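Local coordinates for protein L-ribulose 3-epimerase (Methylomonas sp. DH-1, PDB 7CJ7) that catalyses the manganese-dependent epimerization of ketoses at C3, acting most strongly on L-ribulose and also on D-ribulose, D-allulose and D-fructose, at residues A180-D185 with L201-R206; T164-L169 with M196-L201; L207-I212 with R240-F245. All blocks are in the same frame, centred on the assembly; numbering follows the deposited sequence.

Contact 1 of 3, residues A180-D185 with L201-R206; sequences AFLHLD and LAAGDR. With MN (manganese (II) ion), chain D.
Phe181 turns the edge of its ring, not a face, to the backbone of 201-206: the carbonyl oxygens of Asp205 and Arg206 both lie near the ring plane, with CE2 3.7 Å from Asp205 O. Aromatic C-H groups carry a slight positive charge, so the two carbonyls at the rim are probably favourable neighbours. CG stands beside the backbone N (chi1 -65°), which lays the ring along the turn at 205-206. Lys5 adds a cation-pi contact to the same ring.

One hydrogen bond ties the segments. Leu182 N gives its hydrogen to Arg206 O at 2.8 Å, with an N-H...O angle of 162°. Phe181 CB lies against that same oxygen, 3.4 Å away. Next along the strand, Leu182 swings CG anti to its own N (chi1 -171°) and brings CD2 to Ala203 CB at 3.9 Å, a small apolar touch at the end of helix 198-203. Gly204, with positive phi, leads the chain out of that helix, and Arg206 N bonds back to Ala203 O, closing the turn. The guanidinium of Arg206 leads away from the strand to a salt bridge with Asp173.

This is the return from helix to sheet in a beta/alpha unit of the TIM barrel, at the strand's N-terminal part. At its other end Asp185 OD2 binds manganese at 2.0 Å, in company with Glu152, His211 and Glu246. The chemistry thus divides along one strand: backbone polarity and small apolar contacts at its start, metal ligation at its finish.

Contact 2 of 3, residues T164-L169 with M196-L201; sequences TGLEGL and MAKSVL
Ser199 and Gly165 bring together two neighbouring outer helices of the TIM barrel, 165-175 and 198-203, at their N-terminal ends. From the backbone, Ser199 CB first meets Gly165 CA at 3.7 Å. A glycine lets the helices come this near, with 4.8 Å between the two CA atoms; a CB on residue 165 would run into Ser199 CB. The next atom, OG, stands beside its own backbone N (chi1 -81°) and reaches over the first turn of the opposite helix. It lies 3.2 Å from Gly165 CA and close to the amide nitrogens of Gly165 and Leu166. The hydroxyl is hydrogen-bonded to Glu193 OE1, and the other oxygen of that carboxylate, OE2, takes the Gly165 N-H. Glu193 therefore bridges the two helix starts, and its negative charge beside the N-terminus of helix 165-175 would probably be eased by the helix dipole.

Thr164 is the N-cap of that helix: its OG1 accepts from Glu167 N at 3.2 Å, a fairly straight bond of 165°. Arg265 of the second subunit packs on Thr164 and Glu167, so this helix start also borders the dimer contact.

Two leucines flank the serine. Leu166 CG approaches OG at 3.9 Å, while Leu169, one turn on, points toward the other helix and brings CD1 within 4.3 Å of Ser199 O. Farther out, the Leu166 and Lys198 side chains cross at about a right angle, and the meeting point is Leu166 CD1 on Lys198 CE, 3.6 Å apart.

Contact 3 of 3, residues L207-I212 with R240-F245; sequences LGYVHI and RGPITF. With MN (manganese (II) ion), chain D.
Val210 and Thr244 are joined in the backbone ladder between parallel strands 207-212 and 242-245, which belong to a beta-alpha-beta unit of the TIM barrel. Thr244 N donates to Val210 O at 2.9 Å and Ile212 N to Thr244 O at 2.8 Å, both nearly straight; Val210 N to Pro242 O, at 135°, is weak. CA-H...O contacts fill in between.

The apolar contacts divide by face. Toward the surrounding helices, Ile212 CG1 presses on Ile243 CG2 at 3.4 Å, tight for two carbons. On the side of the barrel interior, Pro242 CB makes a CH-pi contact over one face of Tyr209, 3.8 Å from the ring centroid. Replacing Tyr209 with an alanine would probably strip Pro242 of this aromatic cover and deprive Glu41 of one of its hydroxyl partners.

Polar groups gather on that interior side. Thr244 CB lies 3.5 Å from His211 CD2, alongside the imidazole. With CG beside the backbone N (chi1 -78°), His211 sends ND1 to manganese at 2.2 Å, while NE2 bonds Glu41 OE1. Thr244 OG1 bonds both Tyr39 OH and Glu41. Glu41 is thus a second-shell residue that, with the metal bond at ND1, is likely to hold the turn of the imidazole.

In the fold
The three contacts run from the barrel's interior to its outer layer. Contact 3 is the core: every touching residue is buried and its parallel strands share a ladder of backbone bonds. Contact 1 joins sheet to helix end with one backbone bond; it is mostly buried, with Asp205 and Arg206 at its more open margin. Contact 2, helix against helix, relies on close packing at a glycine and has exposed side chains at its margin. Contacts 1 and 2 share Leu201 and helix 198-203, and meet where Leu166 CD2 packs on Ala202 CB. Contacts 1 and 3 use adjacent strands, 180-185 and 207-212, and each gives the same manganese one ligand; Gly165 of contact 2 is about 13 Å from that metal.

Contact 1 of 3, residues A180-D185 with L201-R206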
ATOM      1  N   ALA A 180       7.126  14.508  21.996  1.00 10.58           N
ATOM      2  CA  ALA A 180       6.402  13.724  20.976  1.00 10.49           C
ATOM      3  C   ALA A 180       6.573  14.402  19.614  1.00 10.11           C
ATOM      4  O   ALA A 180       6.272  15.598  19.475  1.00 11.26           O
ATOM      5  CB  ALA A 180       4.961  13.543  21.349  1.00 11.01           C
ATOM      6  N   PHE A 181       7.047  13.646  18.635  1.00  9.80           N
ATOM      7  CA  PHE A 181       7.428  14.157  17.298  1.00  8.99           C
ATOM      8  C   PHE A 181       6.736  13.335  16.212  1.00  9.48           C
ATOM      9  O   PHE A 181       6.255  12.205  16.475  1.00  9.53           O
ATOM     10  CB  PHE A 181       8.945  14.097  17.100  1.00  9.43           C
ATOM     11  CG  PHE A 181       9.716  15.003  18.018  1.00  9.17           C
ATOM     12  CD1 PHE A 181      10.104  14.566  19.276  1.00  9.73           C
ATOM     13  CD2 PHE A 181      10.065  16.282  17.624  1.00  9.93           C
ATOM     14  CE1 PHE A 181      10.815  15.396  20.125  1.00 10.13           C
ATOM     15  CE2 PHE A 181      10.773  17.110  18.477  1.00 10.53           C
ATOM     16  CZ  PHE A 181      11.141  16.666  19.727  1.00 10.97           C
ATOM     17  N   LEU A 182       6.722  13.900  15.010  1.00  9.20           N
ATOM     18  CA  LEU A 182       6.299  13.195  13.782  1.00  9.55           C
ATOM     19  C   LEU A 182       7.481  12.367  13.268  1.00  8.95           C
ATOM     20  O   LEU A 182       8.651  12.786  13.404  1.00 10.77           O
ATOM     21  CB  LEU A 182       5.867  14.237  12.752  1.00 10.66           C
ATOM     22  CG  LEU A 182       5.190  13.691  11.504  1.00 11.89           C
ATOM     23  CD1 LEU A 182       3.808  13.177  11.849  1.00 13.70           C
ATOM     24  CD2 LEU A 182       5.117  14.759  10.426  1.00 10.52           C
ATOM     25  N   HIS A 183       7.173  11.218  12.703  1.00  8.82           N
ATOM     26  CA  HIS A 183       8.148  10.321  12.041  1.00  8.49           C
ATOM     27  C   HIS A 183       7.635  10.087  10.620  1.00  8.81           C
ATOM     28  O   HIS A 183       6.489   9.639  10.485  1.00  9.14           O
ATOM     29  CB  HIS A 183       8.308   9.072  12.915  1.00  8.93           C
ATOM     30  CG  HIS A 183       9.075   7.945  12.320  1.00  9.13           C
ATOM     31  ND1 HIS A 183       9.203   6.739  12.986  1.00  9.49           N
ATOM     32  CD2 HIS A 183       9.730   7.809  11.143  1.00  9.39           C
ATOM     33  CE1 HIS A 183       9.905   5.905  12.244  1.00  9.75           C
ATOM     34  NE2 HIS A 183      10.253   6.540  11.110  1.00 10.19           N
ATOM     35  N   LEU A 184       8.409  10.475   9.604  1.00  8.87           N
ATOM     36  CA  LEU A 184       8.010  10.309   8.187  1.00  8.51           C
ATOM     37  C   LEU A 184       8.862   9.208   7.567  1.00  8.18           C
ATOM     38  O   LEU A 184      10.037   9.061   7.964  1.00  7.93           O
ATOM     39  CB  LEU A 184       8.167  11.622   7.424  1.00  8.57           C
ATOM     40  CG  LEU A 184       7.143  12.705   7.767  1.00  9.21           C
ATOM     41  CD1 LEU A 184       7.455  13.967   6.987  1.00  9.75           C
ATOM     42  CD2 LEU A 184       5.722  12.245   7.461  1.00  9.57           C
ATOM     43  N   ASP A 185       8.262   8.465   6.645  1.00  7.72           N
ATOM     44  CA  ASP A 185       8.882   7.297   5.970  1.00  8.38           C
ATOM     45  C   ASP A 185       8.592   7.425   4.475  1.00  8.20           C
ATOM     46  O   ASP A 185       7.403   7.447   4.102  1.00  8.06           O
ATOM     47  CB  ASP A 185       8.338   6.009   6.585  1.00  8.24           C
ATOM     48  CG  ASP A 185       8.895   4.740   5.962  1.00  8.68           C
ATOM     49  OD1 ASP A 185       9.126   4.736   4.754  1.00  9.17           O
ATOM     50  OD2 ASP A 185       9.074   3.774   6.706  1.00  8.41           O
ATOM     51  N   LEU A 201       7.746  20.351   5.190  1.00 13.07           N
ATOM     52  CA  LEU A 201       7.721  21.822   5.387  1.00 14.06           C
ATOM     53  C   LEU A 201       6.734  22.172   6.510  1.00 13.27           C
ATOM     54  O   LEU A 201       7.070  23.038   7.328  1.00 13.08           O
ATOM     55  CB  LEU A 201       7.351  22.503   4.067  1.00 15.90           C
ATOM     56  CG  LEU A 201       8.303  22.233   2.900  1.00 19.98           C
ATOM     57  CD1 LEU A 201       7.877  22.988   1.651  1.00 22.83           C
ATOM     58  CD2 LEU A 201       9.732  22.594   3.266  1.00 20.87           C
ATOM     59  N   ALA A 202       5.579  21.503   6.574  1.00 11.92           N
ATOM     60  CA  ALA A 202       4.551  21.775   7.598  1.00 13.00           C
ATOM     61  C   ALA A 202       5.096  21.391   8.977  1.00 12.36           C
ATOM     62  O   ALA A 202       4.844  22.140   9.943  1.00 14.00           O
ATOM     63  CB  ALA A 202       3.276  21.041   7.280  1.00 13.48           C
ATOM     64  N   ALA A 203       5.831  20.279   9.070  1.00 11.81           N
ATOM     65  CA  ALA A 203       6.320  19.706  10.348  1.00 11.03           C
ATOM     66  C   ALA A 203       7.410  20.602  10.947  1.00 12.17           C
ATOM     67  O   ALA A 203       7.357  20.888  12.156  1.00 12.62           O
ATOM     68  CB  ALA A 203       6.816  18.300  10.127  1.00 10.81           C
ATOM     69  N   GLY A 204       8.351  21.062  10.125  1.00 12.47           N
ATOM     70  CA  GLY A 204       9.520  21.814  10.607  1.00 13.09           C
ATOM     71  C   GLY A 204      10.141  21.107  11.801  1.00 13.16           C
ATOM     72  O   GLY A 204      10.451  19.899  11.692  1.00 12.94           O
ATOM     73  N   ASP A 205      10.273  21.807  12.925  1.00 13.85           N
ATOM     74  CA  ASP A 205      10.936  21.282  14.145  1.00 16.32           C
ATOM     75  C   ASP A 205      10.177  20.083  14.721  1.00 13.62           C
ATOM     76  O   ASP A 205      10.752  19.399  15.561  1.00 15.79           O
ATOM     77  CB  ASP A 205      11.079  22.378  15.200  1.00 20.23           C
ATOM     78  CG  ASP A 205      12.109  23.427  14.840  1.00 25.00           C
ATOM     79  OD1 ASP A 205      12.755  23.274  13.782  1.00 30.48           O
ATOM     80  OD2 ASP A 205      12.244  24.398  15.613  1.00 35.97           O
ATOM     81  N   ARG A 206       8.938  19.818  14.306  1.00 12.14           N
ATOM     82  CA  ARG A 206       8.146  18.706  14.889  1.00 12.86           C
ATOM     83  C   ARG A 206       8.495  17.386  14.187  1.00 11.09           C
ATOM     84  O   ARG A 206       8.046  16.335  14.678  1.00 11.20           O
ATOM     85  CB  ARG A 206       6.655  19.035  14.821  1.00 15.07           C
ATOM     86  CG  ARG A 206       6.323  20.371  15.473  1.00 19.71           C
ATOM     87  CD  ARG A 206       5.082  20.997  14.869  1.00 26.64           C
ATOM     88  NE  ARG A 206       3.899  20.329  15.372  1.00 29.82           N
ATOM     89  CZ  ARG A 206       2.662  20.520  14.924  1.00 32.75           C
ATOM     90  NH1 ARG A 206       2.414  21.373  13.942  1.00 31.96           N
ATOM     91  NH2 ARG A 206       1.672  19.846  15.475  1.00 29.43           N
TER
HETATM   92 MN    MN D 302       9.298   2.842   8.471  1.00 20.11          MN

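Contact 2 of 3, residues T164-L169 with M196-L201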
ATOM      1  N   THR A 164      -1.103  10.644   6.578  1.00 10.95           N
ATOM      2  CA  THR A 164      -0.283  11.758   6.039  1.00 11.95           C
ATOM      3  C   THR A 164       0.379  12.532   7.176  1.00 11.19           C
ATOM      4  O   THR A 164      -0.140  12.519   8.301  1.00 10.07           O
ATOM      5  CB  THR A 164      -1.093  12.749   5.192  1.00 12.15           C
ATOM      6  OG1 THR A 164      -1.964  13.493   6.045  1.00 13.07           O
ATOM      7  CG2 THR A 164      -1.890  12.071   4.105  1.00 13.48           C
ATOM      8  N   GLY A 165       1.495  13.193   6.883  1.00 12.23           N
ATOM      9  CA  GLY A 165       2.183  14.060   7.852  1.00 11.89           C
ATOM     10  C   GLY A 165       1.237  15.117   8.401  1.00 12.38           C
ATOM     11  O   GLY A 165       1.283  15.386   9.604  1.00 12.51           O
ATOM     12  N   LEU A 166       0.372  15.685   7.559  1.00 12.94           N
ATOM     13  CA  LEU A 166      -0.582  16.741   7.991  1.00 13.87           C
ATOM     14  C   LEU A 166      -1.544  16.167   9.044  1.00 13.15           C
ATOM     15  O   LEU A 166      -1.806  16.852  10.051  1.00 13.37           O
ATOM     16  CB  LEU A 166      -1.327  17.279   6.771  1.00 15.29           C
ATOM     17  CG  LEU A 166      -0.444  17.859   5.668  1.00 17.77           C
ATOM     18  CD1 LEU A 166      -1.290  18.538   4.596  1.00 20.09           C
ATOM     19  CD2 LEU A 166       0.577  18.833   6.240  1.00 18.45           C
ATOM     20  N   GLU A 167      -2.055  14.954   8.837  1.00 11.89           N
ATOM     21  CA  GLU A 167      -2.922  14.289   9.839  1.00 12.61           C
ATOM     22  C   GLU A 167      -2.116  14.020  11.112  1.00 10.45           C
ATOM     23  O   GLU A 167      -2.672  14.202  12.216  1.00 10.49           O
ATOM     24  CB  GLU A 167      -3.510  12.991   9.298  1.00 14.74           C
ATOM     25  CG  GLU A 167      -4.562  13.220   8.247  1.00 18.22           C
ATOM     26  CD  GLU A 167      -5.283  11.953   7.841  1.00 24.48           C
ATOM     27  OE1 GLU A 167      -4.666  10.859   7.961  1.00 26.71           O
ATOM     28  OE2 GLU A 167      -6.439  12.058   7.392  1.00 28.20           O
ATOM     29  N   GLY A 168      -0.863  13.586  10.983  1.00 10.63           N
ATOM     30  CA  GLY A 168      -0.009  13.322  12.154  1.00 10.20           C
ATOM     31  C   GLY A 168       0.204  14.588  12.972  1.00 10.46           C
ATOM     32  O   GLY A 168       0.244  14.508  14.215  1.00 11.36           O
ATOM     33  N   LEU A 169       0.356  15.734  12.316  1.00  9.48           N
ATOM     34  CA  LEU A 169       0.623  17.017  13.021  1.00 10.20           C
ATOM     35  C   LEU A 169      -0.630  17.464  13.801  1.00 10.59           C
ATOM     36  O   LEU A 169      -0.471  17.945  14.924  1.00 10.34           O
ATOM     37  CB  LEU A 169       1.097  18.068  12.015  1.00 10.15           C
ATOM     38  CG  LEU A 169       2.494  17.833  11.443  1.00 10.41           C
ATOM     39  CD1 LEU A 169       2.782  18.814  10.321  1.00 12.31           C
ATOM     40  CD2 LEU A 169       3.558  17.929  12.527  1.00  9.94           C
ATOM     41  N   MET A 196       6.426  15.073  -2.044  1.00 13.24           N
ATOM     42  CA  MET A 196       7.303  14.606  -0.943  1.00 14.04           C
ATOM     43  C   MET A 196       7.773  15.777  -0.067  1.00 15.13           C
ATOM     44  O   MET A 196       8.618  15.526   0.810  1.00 16.72           O
ATOM     45  CB  MET A 196       8.505  13.845  -1.509  1.00 14.76           C
ATOM     46  CG  MET A 196       8.112  12.645  -2.366  1.00 15.33           C
ATOM     47  SD  MET A 196       7.341  11.319  -1.407  1.00 15.82           S
ATOM     48  CE  MET A 196       8.736  10.874  -0.370  1.00 15.99           C
ATOM     49  N   ALA A 197       7.239  16.993  -0.250  1.00 14.15           N
ATOM     50  CA  ALA A 197       7.727  18.214   0.444  1.00 14.49           C
ATOM     51  C   ALA A 197       6.714  18.727   1.473  1.00 14.09           C
ATOM     52  O   ALA A 197       7.157  19.170   2.544  1.00 13.88           O
ATOM     53  CB  ALA A 197       8.069  19.297  -0.551  1.00 15.45           C
ATOM     54  N   LYS A 198       5.419  18.714   1.134  1.00 13.95           N
ATOM     55  CA  LYS A 198       4.333  19.419   1.870  1.00 16.00           C
ATOM     56  C   LYS A 198       4.391  19.094   3.370  1.00 15.02           C
ATOM     57  O   LYS A 198       4.378  20.044   4.188  1.00 14.30           O
ATOM     58  CB  LYS A 198       2.994  19.036   1.229  1.00 18.57           C
ATOM     59  CG  LYS A 198       1.762  19.797   1.701  1.00 21.16           C
ATOM     60  CD  LYS A 198       0.560  19.535   0.798  1.00 26.12           C
ATOM     61  CE  LYS A 198      -0.780  19.949   1.371  1.00 32.61           C
ATOM     62  NZ  LYS A 198      -0.899  21.416   1.525  1.00 35.09           N
ATOM     63  N   SER A 199       4.441  17.812   3.743  1.00 14.71           N
ATOM     64  CA  SER A 199       4.381  17.370   5.163  1.00 14.16           C
ATOM     65  C   SER A 199       5.665  17.755   5.896  1.00 12.75           C
ATOM     66  O   SER A 199       5.591  18.118   7.084  1.00 13.89           O
ATOM     67  CB  SER A 199       4.097  15.899   5.265  1.00 15.61           C
ATOM     68  OG  SER A 199       2.706  15.677   5.117  1.00 18.31           O
ATOM     69  N   VAL A 200       6.805  17.672   5.217  1.00 13.03           N
ATOM     70  CA  VAL A 200       8.123  18.008   5.822  1.00 12.63           C
ATOM     71  C   VAL A 200       8.125  19.504   6.147  1.00 12.21           C
ATOM     72  O   VAL A 200       8.494  19.862   7.255  1.00 10.62           O
ATOM     73  CB  VAL A 200       9.292  17.643   4.893  1.00 13.74           C
ATOM     74  CG1 VAL A 200      10.610  18.207   5.403  1.00 13.05           C
ATOM     75  CG2 VAL A 200       9.391  16.143   4.686  1.00 14.27           C
ATOM     76  N   LEU A 201       7.746  20.351   5.190  1.00 13.07           N
ATOM     77  CA  LEU A 201       7.721  21.822   5.387  1.00 14.06           C
ATOM     78  C   LEU A 201       6.734  22.172   6.510  1.00 13.27           C
ATOM     79  O   LEU A 201       7.070  23.038   7.328  1.00 13.08           O
ATOM     80  CB  LEU A 201       7.351  22.503   4.067  1.00 15.90           C
ATOM     81  CG  LEU A 201       8.303  22.233   2.900  1.00 19.98           C
ATOM     82  CD1 LEU A 201       7.877  22.988   1.651  1.00 22.83           C
ATOM     83  CD2 LEU A 201       9.732  22.594   3.266  1.00 20.87           C
TER

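Contact 3 of 3, residues L207-I212 with R240-F245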
ATOM      1  N   LEU A 207       9.261  17.431  13.091  1.00  9.85           N
ATOM      2  CA  LEU A 207       9.786  16.203  12.443  1.00  9.23           C
ATOM      3  C   LEU A 207      10.974  15.713  13.267  1.00  9.25           C
ATOM      4  O   LEU A 207      12.010  16.414  13.322  1.00 10.52           O
ATOM      5  CB  LEU A 207      10.196  16.470  10.991  1.00  9.69           C
ATOM      6  CG  LEU A 207      10.710  15.239  10.240  1.00  9.42           C
ATOM      7  CD1 LEU A 207       9.652  14.148  10.172  1.00  9.86           C
ATOM      8  CD2 LEU A 207      11.177  15.598   8.833  1.00 10.11           C
ATOM      9  N   GLY A 208      10.811  14.570  13.922  1.00  8.84           N
ATOM     10  CA  GLY A 208      11.818  14.058  14.871  1.00  9.20           C
ATOM     11  C   GLY A 208      12.531  12.814  14.377  1.00  9.41           C
ATOM     12  O   GLY A 208      13.512  12.414  15.032  1.00 10.03           O
ATOM     13  N   TYR A 209      12.073  12.189  13.292  1.00  9.45           N
ATOM     14  CA  TYR A 209      12.635  10.889  12.832  1.00  9.11           C
ATOM     15  C   TYR A 209      12.252  10.651  11.370  1.00  8.82           C
ATOM     16  O   TYR A 209      11.143  11.020  10.948  1.00  8.77           O
ATOM     17  CB  TYR A 209      12.137   9.751  13.733  1.00  9.46           C
ATOM     18  CG  TYR A 209      13.080   8.583  13.905  1.00  9.91           C
ATOM     19  CD1 TYR A 209      13.222   7.612  12.929  1.00 10.28           C
ATOM     20  CD2 TYR A 209      13.819   8.430  15.068  1.00  9.73           C
ATOM     21  CE1 TYR A 209      14.088   6.540  13.096  1.00 11.17           C
ATOM     22  CE2 TYR A 209      14.684   7.366  15.251  1.00 10.91           C
ATOM     23  CZ  TYR A 209      14.817   6.405  14.265  1.00 11.09           C
ATOM     24  OH  TYR A 209      15.670   5.336  14.449  1.00 11.78           O
ATOM     25  N   VAL A 210      13.158  10.025  10.624  1.00  7.82           N
ATOM     26  CA  VAL A 210      13.001   9.785   9.170  1.00  7.85           C
ATOM     27  C   VAL A 210      13.402   8.349   8.839  1.00  7.19           C
ATOM     28  O   VAL A 210      14.480   7.898   9.287  1.00  6.91           O
ATOM     29  CB  VAL A 210      13.819  10.794   8.348  1.00  8.38           C
ATOM     30  CG1 VAL A 210      13.926  10.346   6.900  1.00  9.03           C
ATOM     31  CG2 VAL A 210      13.247  12.193   8.458  1.00  8.62           C
ATOM     32  N   HIS A 211      12.538   7.664   8.096  1.00  6.64           N
ATOM     33  CA  HIS A 211      12.858   6.405   7.385  1.00  7.33           C
ATOM     34  C   HIS A 211      13.000   6.682   5.893  1.00  7.86           C
ATOM     35  O   HIS A 211      12.107   7.338   5.294  1.00  7.22           O
ATOM     36  CB  HIS A 211      11.812   5.329   7.632  1.00  8.05           C
ATOM     37  CG  HIS A 211      11.957   4.680   8.963  1.00  7.88           C
ATOM     38  ND1 HIS A 211      11.093   3.696   9.390  1.00  7.78           N
ATOM     39  CD2 HIS A 211      12.854   4.867   9.958  1.00  8.47           C
ATOM     40  CE1 HIS A 211      11.477   3.261  10.573  1.00  8.54           C
ATOM     41  NE2 HIS A 211      12.539   3.985  10.961  1.00  8.65           N
ATOM     42  N   ILE A 212      14.076   6.135   5.330  1.00  8.06           N
ATOM     43  CA  ILE A 212      14.363   6.139   3.876  1.00  8.28           C
ATOM     44  C   ILE A 212      14.062   4.730   3.376  1.00  8.63           C
ATOM     45  O   ILE A 212      14.805   3.794   3.738  1.00  8.79           O
ATOM     46  CB  ILE A 212      15.810   6.568   3.589  1.00  9.40           C
ATOM     47  CG1 ILE A 212      16.131   7.937   4.191  1.00  9.49           C
ATOM     48  CG2 ILE A 212      16.101   6.511   2.097  1.00  9.73           C
ATOM     49  CD1 ILE A 212      15.200   9.041   3.742  1.00  9.93           C
ATOM     50  N   ARG A 240      17.823  17.874  11.437  1.00 10.92           N
ATOM     51  CA  ARG A 240      18.979  17.304  12.178  1.00 13.10           C
ATOM     52  C   ARG A 240      18.465  16.248  13.149  1.00 13.37           C
ATOM     53  O   ARG A 240      18.282  16.542  14.329  1.00 17.43           O
ATOM     54  CB  ARG A 240      19.764  18.400  12.903  1.00 15.61           C
ATOM     55  CG  ARG A 240      20.683  19.176  11.972  1.00 20.08           C
ATOM     56  CD  ARG A 240      21.487  20.240  12.697  1.00 24.54           C
ATOM     57  NE  ARG A 240      22.330  20.942  11.743  1.00 32.74           N
ATOM     58  CZ  ARG A 240      23.488  20.484  11.281  1.00 33.26           C
ATOM     59  NH1 ARG A 240      24.172  21.192  10.401  1.00 35.76           N
ATOM     60  NH2 ARG A 240      23.950  19.318  11.693  1.00 34.40           N
ATOM     61  N   GLY A 241      18.229  15.053  12.644  1.00 11.16           N
ATOM     62  CA  GLY A 241      17.736  13.944  13.465  1.00 10.84           C
ATOM     63  C   GLY A 241      18.084  12.620  12.809  1.00 10.51           C
ATOM     64  O   GLY A 241      18.736  12.584  11.774  1.00 10.90           O
ATOM     65  N   PRO A 242      17.658  11.500  13.415  1.00 10.50           N
ATOM     66  CA  PRO A 242      17.929  10.181  12.856  1.00  9.92           C
ATOM     67  C   PRO A 242      17.346  10.018  11.446  1.00 10.40           C
ATOM     68  O   PRO A 242      16.237  10.458  11.177  1.00  9.98           O
ATOM     69  CB  PRO A 242      17.277   9.220  13.857  1.00 10.23           C
ATOM     70  CG  PRO A 242      17.223  10.017  15.130  1.00 10.85           C
ATOM     71  CD  PRO A 242      16.965  11.441  14.704  1.00 11.10           C
ATOM     72  N   ILE A 243      18.133   9.397  10.575  1.00  9.79           N
ATOM     73  CA  ILE A 243      17.690   8.927   9.233  1.00 10.23           C
ATOM     74  C   ILE A 243      18.049   7.447   9.147  1.00  9.49           C
ATOM     75  O   ILE A 243      19.259   7.150   9.152  1.00 10.60           O
ATOM     76  CB  ILE A 243      18.372   9.748   8.123  1.00 10.85           C
ATOM     77  CG1 ILE A 243      18.082  11.244   8.280  1.00 11.44           C
ATOM     78  CG2 ILE A 243      17.965   9.211   6.759  1.00 11.97           C
ATOM     79  CD1 ILE A 243      18.812  12.125   7.279  1.00 11.39           C
ATOM     80  N   THR A 244      17.052   6.566   9.125  1.00  9.16           N
ATOM     81  CA  THR A 244      17.237   5.092   9.075  1.00  9.42           C
ATOM     82  C   THR A 244      16.904   4.574   7.680  1.00  8.74           C
ATOM     83  O   THR A 244      15.803   4.868   7.178  1.00  8.10           O
ATOM     84  CB  THR A 244      16.330   4.336  10.051  1.00 10.23           C
ATOM     85  OG1 THR A 244      16.461   4.849  11.371  1.00 12.06           O
ATOM     86  CG2 THR A 244      16.623   2.855  10.078  1.00 11.35           C
ATOM     87  N   PHE A 245      17.822   3.819   7.085  1.00  9.05           N
ATOM     88  CA  PHE A 245      17.535   3.014   5.879  1.00  9.01           C
ATOM     89  C   PHE A 245      16.704   1.810   6.317  1.00  9.54           C
ATOM     90  O   PHE A 245      17.106   1.061   7.235  1.00  9.51           O
ATOM     91  CB  PHE A 245      18.819   2.590   5.171  1.00  9.03           C
ATOM     92  CG  PHE A 245      18.582   1.552   4.105  1.00  9.10           C
ATOM     93  CD1 PHE A 245      17.677   1.779   3.079  1.00  9.68           C
ATOM     94  CD2 PHE A 245      19.242   0.340   4.140  1.00  9.33           C
ATOM     95  CE1 PHE A 245      17.442   0.813   2.109  1.00  9.20           C
ATOM     96  CE2 PHE A 245      19.014  -0.620   3.166  1.00  9.28           C
ATOM     97  CZ  PHE A 245      18.126  -0.380   2.150  1.00  9.37           C
TER
HETATM   98 MN    MN D 302       9.298   2.842   8.471  1.00 20.11          MN